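Local coordinates for protein telomerase reverse transcriptase (Candida tropicalis MYA-3404, PDB 6ZD1) that probably copies a template within the telomerase RNA to add simple sequence repeats to chromosome ends, acting as a reverse transcriptase, at residues A[550-554]-A[555-559]. Sequence-based numbering, arbitrary orientation.
Sequences KMTFV and GLDIN
Met551 and Ile558 exchange two nearly straight backbone hydrogen bonds, each 2.8 Å between the N of one and the O of the other, in an antiparallel hairpin of strands 550-553 and 556-559. A type II turn from Phe553 to Leu556 joins them, with Gly555 at positive phi (64°). Leu556 N closes it on Phe553 O at 3.1 Å, arriving well above the carbonyl plane; the return bond from Phe553 N to Leu556 O is weak. On the face of Thr552 and Asp557, the threonine hydroxyl OG1 donates to Asp557 OD1 across 3.0 Å, meeting it nearly along its C-O axis. With Thr552 OG1 beside the backbone N (chi1 -63°), the hydroxyl faces Asp557 and the methyl CG2 lies 3.7 Å from Leu556 O. The other face is apolar: Ile558 reaches diagonally to the neighbouring strand, setting CD1 3.8 Å from Phe553 CB, and the phenyl ring takes Val554 CG2 over one face, towards the rim. Helix 309-326 and strand 503-508 pack against this side, touching both Phe553 and Ile558. The hairpin is thus amphipathic, its apolar face built into the reverse transcriptase domain and its Thr552-Asp557 hydrogen bond tying the strands together on the more exposed face.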
ATOM      1  N   LYS A 550      24.101   6.637  18.986  1.00 88.95           N
ATOM      2  CA  LYS A 550      23.009   6.731  18.029  1.00 69.61           C
ATOM      3  C   LYS A 550      22.559   5.333  17.629  1.00 71.56           C
ATOM      4  O   LYS A 550      23.384   4.494  17.251  1.00 71.31           O
ATOM      5  CB  LYS A 550      23.428   7.527  16.789  1.00 66.48           C
ATOM      6  CG  LYS A 550      23.194   9.027  16.887  1.00 86.64           C
ATOM      7  CD  LYS A 550      24.177   9.698  17.832  1.00 94.23           C
ATOM      8  CE  LYS A 550      25.611   9.573  17.334  1.00106.07           C
ATOM      9  NZ  LYS A 550      26.562  10.320  18.207  1.00 96.23           N
HETATM   10  N   MSE A 551      21.257   5.086  17.711  1.00 68.73           N
HETATM   11  CA  MSE A 551      20.684   3.845  17.203  1.00 68.24           C
HETATM   12  C   MSE A 551      19.513   4.151  16.277  1.00 64.49           C
HETATM   13  O   MSE A 551      18.729   5.063  16.537  1.00 68.85           O
HETATM   14  CB  MSE A 551      20.221   2.943  18.349  1.00 83.58           C
HETATM   15  CG  MSE A 551      19.490   1.690  17.883  1.00 87.40           C
HETATM   16 SE   MSE A 551      18.812   0.564  19.323  1.00124.27          SE
HETATM   17  CE  MSE A 551      20.513   0.006  20.096  1.00 83.77           C
ATOM     18  N   THR A 552      19.400   3.394  15.188  1.00 78.59           N
ATOM     19  CA  THR A 552      18.297   3.541  14.248  1.00 79.53           C
ATOM     20  C   THR A 552      17.256   2.465  14.536  1.00 71.59           C
ATOM     21  O   THR A 552      17.484   1.278  14.279  1.00 73.65           O
ATOM     22  CB  THR A 552      18.784   3.456  12.803  1.00 93.05           C
ATOM     23  OG1 THR A 552      19.677   4.545  12.539  1.00 85.65           O
ATOM     24  CG2 THR A 552      17.606   3.541  11.844  1.00 98.86           C
ATOM     25  N   PHE A 553      16.124   2.883  15.084  1.00 75.47           N
ATOM     26  CA  PHE A 553      14.948   2.039  15.166  1.00 70.98           C
ATOM     27  C   PHE A 553      14.098   2.332  13.932  1.00 89.95           C
ATOM     28  O   PHE A 553      14.535   3.039  13.020  1.00100.25           O
ATOM     29  CB  PHE A 553      14.220   2.273  16.487  1.00 70.98           C
ATOM     30  CG  PHE A 553      13.274   1.172  16.859  1.00 58.30           C
ATOM     31  CD1 PHE A 553      13.646  -0.153  16.724  1.00 60.70           C
ATOM     32  CD2 PHE A 553      12.015   1.463  17.352  1.00 66.81           C
ATOM     33  CE1 PHE A 553      12.776  -1.169  17.066  1.00 64.04           C
ATOM     34  CE2 PHE A 553      11.141   0.452  17.698  1.00 64.86           C
ATOM     35  CZ  PHE A 553      11.525  -0.868  17.555  1.00 68.98           C
ATOM     36  N   VAL A 554      12.883   1.784  13.870  1.00 88.21           N
ATOM     37  CA  VAL A 554      12.083   1.912  12.656  1.00 75.33           C
ATOM     38  C   VAL A 554      11.848   3.385  12.350  1.00 84.92           C
ATOM     39  O   VAL A 554      11.126   4.081  13.076  1.00 97.99           O
ATOM     40  CB  VAL A 554      10.759   1.163  12.819  1.00 77.88           C
ATOM     41  CG1 VAL A 554      10.964  -0.315  12.569  1.00 85.29           C
ATOM     42  CG2 VAL A 554      10.207   1.376  14.226  1.00 66.86           C
ATOM     43  N   GLY A 555      12.418   3.855  11.242  1.00 61.55           N
ATOM     44  CA  GLY A 555      12.235   5.227  10.802  1.00 88.35           C
ATOM     45  C   GLY A 555      12.780   6.307  11.722  1.00 90.73           C
ATOM     46  O   GLY A 555      12.689   7.496  11.399  1.00 94.77           O
ATOM     47  N   LEU A 556      13.359   5.919  12.858  1.00 79.70           N
ATOM     48  CA  LEU A 556      13.754   6.863  13.895  1.00 80.99           C
ATOM     49  C   LEU A 556      15.247   6.780  14.174  1.00 66.09           C
ATOM     50  O   LEU A 556      15.825   5.690  14.212  1.00 73.44           O
ATOM     51  CB  LEU A 556      13.000   6.600  15.199  1.00 71.91           C
ATOM     52  CG  LEU A 556      11.479   6.545  15.131  1.00 63.57           C
ATOM     53  CD1 LEU A 556      10.908   6.214  16.500  1.00 54.51           C
ATOM     54  CD2 LEU A 556      10.929   7.861  14.615  1.00 67.86           C
ATOM     55  N   ASP A 557      15.856   7.940  14.388  1.00 76.38           N
ATOM     56  CA  ASP A 557      17.202   8.044  14.933  1.00 76.70           C
ATOM     57  C   ASP A 557      17.077   8.375  16.413  1.00 60.22           C
ATOM     58  O   ASP A 557      16.530   9.424  16.769  1.00 67.83           O
ATOM     59  CB  ASP A 557      18.016   9.117  14.213  1.00 75.74           C
ATOM     60  CG  ASP A 557      18.826   8.560  13.066  1.00 91.62           C
ATOM     61  OD1 ASP A 557      18.748   7.336  12.824  1.00 93.46           O
ATOM     62  OD2 ASP A 557      19.545   9.346  12.410  1.00104.33           O
ATOM     63  N   ILE A 558      17.563   7.481  17.269  1.00 57.18           N
ATOM     64  CA  ILE A 558      17.404   7.613  18.713  1.00 58.30           C
ATOM     65  C   ILE A 558      18.781   7.762  19.344  1.00 60.72           C
ATOM     66  O   ILE A 558      19.637   6.879  19.197  1.00 58.55           O
ATOM     67  CB  ILE A 558      16.654   6.417  19.314  1.00 60.20           C
ATOM     68  CG1 ILE A 558      15.285   6.264  18.649  1.00 67.11           C
ATOM     69  CG2 ILE A 558      16.504   6.597  20.815  1.00 56.75           C
ATOM     70  CD1 ILE A 558      14.536   5.020  19.075  1.00 64.66           C
ATOM     71  N   ASN A 559      18.991   8.873  20.047  1.00 62.98           N
ATOM     72  CA  ASN A 559      20.235   9.111  20.770  1.00 63.46           C
ATOM     73  C   ASN A 559      20.146   8.456  22.144  1.00 60.85           C
ATOM     74  O   ASN A 559      19.261   8.783  22.940  1.00 62.17           O
ATOM     75  CB  ASN A 559      20.513  10.610  20.895  1.00 61.53           C
ATOM     76  CG  ASN A 559      21.923  10.906  21.396  1.00 63.46           C
ATOM     77  OD1 ASN A 559      22.366  10.361  22.407  1.00 69.60           O
ATOM     78  ND2 ASN A 559      22.633  11.768  20.683  1.00 64.85           N
TER